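Local coordinates for uncharacterized protein (Magnetospirillum magneticum, PDB 3BHW) that probably takes part in a type 1 BREX phage-exclusion system, which blocks replication of double-stranded phage DNA without degrading it, at residues P72-M77 and M182-E187. Residues are numbered along the deposited sequence; the frame is centred on the assembly and turned at random.
Sequences PELWQM and MSYLRE
Y184 reaches from helix 179-187 to E73, L74 and M77 of helix 72-80 and makes every direct side-chain contact between segments 72-77 and 182-187. The two short segments run nearly antiparallel, at 167°, with their axes 10.6 Å apart. That is a wide spacing, and the tyrosine ring spans it. CG of Y184 stands anti to the backbone N (chi1 172°), which sends the ring across to the other helix.

From CB outward, the neighbours change. CB of Y184 lies 4.4 Å from SD of M77, a loose apolar contact. The ring comes next. CB of L74 sits over one face, 3.7 Å from the ring centroid and 13° off the normal, a CH-pi contact. CD1 of L74 extends the cover over the CD2-CE2 side and reaches CE2 of Y184 at 3.7 Å. The CD1-CE1 side of the ring meets E73 at its edge. There CB of E73 is 3.6 Å from CE1 of Y184, and the carboxylate lies nearly coplanar with the ring.

The tip is polar. OH of Y184 gives a hydrogen bond to a water at 2.7 Å. That water donates in turn to OE1 of E73 at 2.8 Å. M77 and E73 were each modelled in two conformers, and their contacts hold for the conformer described. The same hydroxyl is bonded to the backbone N of G71. The phenol end is thus held directly by G71, just before helix 72-80, and by way of the water to E73, inside it.

Helix 83-97 lies against both segments: A89 touches L74, and A92 touches L185. Together the three form part of the all-helical BrxA fold, where segments 72-77 and 182-187 pack nearly antiparallel through one tyrosine.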
ATOM      1  N   PRO A  72     -10.539  10.029   8.619  1.00 21.24           N
ATOM      2  CA  PRO A  72      -9.703  10.824   9.542  1.00 21.52           C
ATOM      3  C   PRO A  72      -9.042  10.028  10.667  1.00 21.14           C
ATOM      4  O   PRO A  72      -7.957  10.391  11.097  1.00 21.52           O
ATOM      5  CB  PRO A  72     -10.706  11.820  10.127  1.00 21.86           C
ATOM      6  CG  PRO A  72     -11.694  12.006   9.051  1.00 24.02           C
ATOM      7  CD  PRO A  72     -11.891  10.610   8.476  1.00 21.76           C
ATOM      8  N   GLU A  73      -9.685   8.973  11.146  1.00 21.88           N
ATOM      9  CA  GLU A  73      -9.160   8.188  12.239  0.50 21.81           C
ATOM     10  C   GLU A  73      -7.824   7.566  11.808  1.00 21.92           C
ATOM     11  O   GLU A  73      -6.828   7.544  12.554  1.00 22.88           O
ATOM     12  CB  GLU A  73     -10.204   7.122  12.621  0.50 22.45           C
ATOM     13  CG  GLU A  73     -11.610   7.697  12.991  0.50 22.82           C
ATOM     14  CD  GLU A  73     -12.449   8.286  11.819  0.50 23.22           C
ATOM     15  OE1 GLU A  73     -12.404   7.794  10.662  0.50 15.73           O
ATOM     16  OE2 GLU A  73     -13.187   9.263  12.079  0.50 26.45           O
ATOM     17  N   LEU A  74      -7.831   7.045  10.593  1.00 20.27           N
ATOM     18  CA  LEU A  74      -6.642   6.412  10.050  1.00 20.09           C
ATOM     19  C   LEU A  74      -5.596   7.443   9.606  1.00 20.01           C
ATOM     20  O   LEU A  74      -4.418   7.211   9.746  1.00 18.68           O
ATOM     21  CB  LEU A  74      -7.010   5.498   8.908  1.00 20.43           C
ATOM     22  CG  LEU A  74      -5.812   4.793   8.283  1.00 17.37           C
ATOM     23  CD1 LEU A  74      -6.284   3.510   7.730  1.00 18.97           C
ATOM     24  CD2 LEU A  74      -5.264   5.701   7.188  1.00 16.79           C
ATOM     25  N   TRP A  75      -6.017   8.561   9.031  1.00 19.47           N
ATOM     26  CA  TRP A  75      -5.077   9.666   8.804  1.00 19.31           C
ATOM     27  C   TRP A  75      -4.361  10.048  10.103  1.00 19.87           C
ATOM     28  O   TRP A  75      -3.156  10.277  10.092  1.00 19.67           O
ATOM     29  CB  TRP A  75      -5.766  10.901   8.227  1.00 20.39           C
ATOM     30  CG  TRP A  75      -6.599  10.673   7.040  1.00 19.36           C
ATOM     31  CD1 TRP A  75      -6.531   9.636   6.145  1.00 20.06           C
ATOM     32  CD2 TRP A  75      -7.624  11.534   6.580  1.00 20.79           C
ATOM     33  NE1 TRP A  75      -7.461   9.808   5.148  1.00 20.23           N
ATOM     34  CE2 TRP A  75      -8.170  10.954   5.412  1.00 20.40           C
ATOM     35  CE3 TRP A  75      -8.140  12.754   7.033  1.00 22.04           C
ATOM     36  CZ2 TRP A  75      -9.202  11.567   4.685  1.00 18.55           C
ATOM     37  CZ3 TRP A  75      -9.187  13.333   6.334  1.00 21.63           C
ATOM     38  CH2 TRP A  75      -9.705  12.740   5.177  1.00 20.27           C
ATOM     39  N   GLN A  76      -5.084  10.069  11.219  1.00 20.48           N
ATOM     40  CA  GLN A  76      -4.482  10.476  12.489  1.00 21.67           C
ATOM     41  C   GLN A  76      -3.428   9.437  12.932  1.00 20.64           C
ATOM     42  O   GLN A  76      -2.389   9.793  13.466  1.00 20.69           O
ATOM     43  CB  GLN A  76      -5.580  10.668  13.544  1.00 21.94           C
ATOM     44  CG  GLN A  76      -5.146  11.454  14.770  1.00 27.18           C
ATOM     45  CD  GLN A  76      -5.501  12.946  14.717  1.00 31.64           C
ATOM     46  OE1 GLN A  76      -4.705  13.787  15.129  1.00 36.24           O
ATOM     47  NE2 GLN A  76      -6.692  13.275  14.221  1.00 35.40           N
ATOM     48  N   MET A  77      -3.701   8.159  12.665  1.00 20.39           N
ATOM     49  CA  MET A  77      -2.747   7.081  12.904  0.50 20.56           C
ATOM     50  C   MET A  77      -1.474   7.226  12.078  1.00 19.88           C
ATOM     51  O   MET A  77      -0.360   6.963  12.571  1.00 20.62           O
ATOM     52  CB  MET A  77      -3.381   5.724  12.583  0.50 21.26           C
ATOM     53  CG  MET A  77      -4.572   5.391  13.439  0.50 21.54           C
ATOM     54  SD  MET A  77      -5.251   3.753  13.128  0.50 21.66           S
ATOM     55  CE  MET A  77      -3.837   2.740  13.500  0.50 22.89           C
ATOM     56  N   MET A 182      -6.166  -2.836  13.017  1.00 18.58           N
ATOM     57  CA  MET A 182      -7.226  -3.830  12.796  1.00 17.94           C
ATOM     58  C   MET A 182      -8.601  -3.357  13.308  1.00 18.31           C
ATOM     59  O   MET A 182      -9.624  -3.671  12.685  1.00 18.34           O
ATOM     60  CB  MET A 182      -6.874  -5.222  13.364  1.00 17.09           C
ATOM     61  CG  MET A 182      -5.664  -5.933  12.744  1.00 17.27           C
ATOM     62  SD  MET A 182      -5.726  -6.167  10.896  1.00 19.98           S
ATOM     63  CE  MET A 182      -7.378  -6.873  10.800  1.00 21.59           C
ATOM     64  N   SER A 183      -8.609  -2.646  14.445  1.00 18.89           N
ATOM     65  CA  SER A 183      -9.846  -2.129  15.025  1.00 20.39           C
ATOM     66  C   SER A 183     -10.453  -1.109  14.060  1.00 19.14           C
ATOM     67  O   SER A 183     -11.672  -1.134  13.805  1.00 18.67           O
ATOM     68  CB  SER A 183      -9.598  -1.572  16.456  1.00 21.25           C
ATOM     69  OG  SER A 183     -10.761  -1.019  17.074  1.00 26.66           O
ATOM     70  N   TYR A 184      -9.617  -0.229  13.514  1.00 19.81           N
ATOM     71  CA  TYR A 184     -10.101   0.735  12.538  1.00 18.84           C
ATOM     72  C   TYR A 184     -10.749   0.046  11.324  1.00 19.04           C
ATOM     73  O   TYR A 184     -11.855   0.389  10.944  1.00 18.17           O
ATOM     74  CB  TYR A 184      -8.986   1.719  12.074  1.00 19.26           C
ATOM     75  CG  TYR A 184      -9.437   2.593  10.918  1.00 19.13           C
ATOM     76  CD1 TYR A 184     -10.068   3.831  11.135  1.00 19.12           C
ATOM     77  CD2 TYR A 184      -9.355   2.132   9.597  1.00 16.05           C
ATOM     78  CE1 TYR A 184     -10.551   4.607  10.080  1.00 19.43           C
ATOM     79  CE2 TYR A 184      -9.828   2.914   8.517  1.00 18.17           C
ATOM     80  CZ  TYR A 184     -10.431   4.147   8.787  1.00 19.49           C
ATOM     81  OH  TYR A 184     -10.903   4.910   7.750  1.00 20.06           O
ATOM     82  N   LEU A 185     -10.070  -0.979  10.812  1.00 19.04           N
ATOM     83  CA  LEU A 185     -10.544  -1.729   9.639  1.00 18.91           C
ATOM     84  C   LEU A 185     -11.861  -2.459   9.865  1.00 18.66           C
ATOM     85  O   LEU A 185     -12.719  -2.423   8.987  1.00 19.20           O
ATOM     86  CB  LEU A 185      -9.473  -2.692   9.132  1.00 18.95           C
ATOM     87  CG  LEU A 185      -8.213  -2.109   8.472  1.00 17.13           C
ATOM     88  CD1 LEU A 185      -7.251  -3.263   8.217  1.00 18.08           C
ATOM     89  CD2 LEU A 185      -8.470  -1.228   7.166  1.00 16.41           C
ATOM     90  N   ARG A 186     -12.000  -3.113  11.026  1.00 19.18           N
ATOM     91  CA  ARG A 186     -13.247  -3.813  11.408  1.00 18.30           C
ATOM     92  C   ARG A 186     -14.356  -2.786  11.529  1.00 19.06           C
ATOM     93  O   ARG A 186     -15.439  -2.944  10.927  1.00 18.50           O
ATOM     94  CB  ARG A 186     -13.079  -4.631  12.693  1.00 19.16           C
ATOM     95  CG  ARG A 186     -12.081  -5.780  12.513  1.00 21.26           C
ATOM     96  CD  ARG A 186     -12.294  -6.936  13.442  1.00 23.37           C
ATOM     97  NE  ARG A 186     -11.126  -7.811  13.409  1.00 27.66           N
ATOM     98  CZ  ARG A 186     -10.025  -7.590  14.121  1.00 32.54           C
ATOM     99  NH1 ARG A 186      -9.954  -6.531  14.932  1.00 34.31           N
ATOM    100  NH2 ARG A 186      -9.000  -8.422  14.026  1.00 36.29           N
ATOM    101  N   GLU A 187     -14.083  -1.719  12.282  1.00 19.60           N
ATOM    102  CA  GLU A 187     -15.106  -0.707  12.570  1.00 21.00           C
ATOM    103  C   GLU A 187     -15.603   0.017  11.317  1.00 20.15           C
ATOM    104  O   GLU A 187     -16.738   0.501  11.285  1.00 20.50           O
ATOM    105  CB  GLU A 187     -14.617   0.271  13.647  1.00 20.91           C
ATOM    106  CG  GLU A 187     -14.381  -0.432  15.011  1.00 24.95           C
ATOM    107  CD  GLU A 187     -13.755   0.472  16.071  1.00 26.15           C
ATOM    108  OE1 GLU A 187     -13.755   1.719  15.884  1.00 33.18           O
ATOM    109  OE2 GLU A 187     -13.299  -0.065  17.109  1.00 31.47           O
TER
HETATM  110  O   HOH W   1     -13.175   6.291   8.434  1.00 34.33           O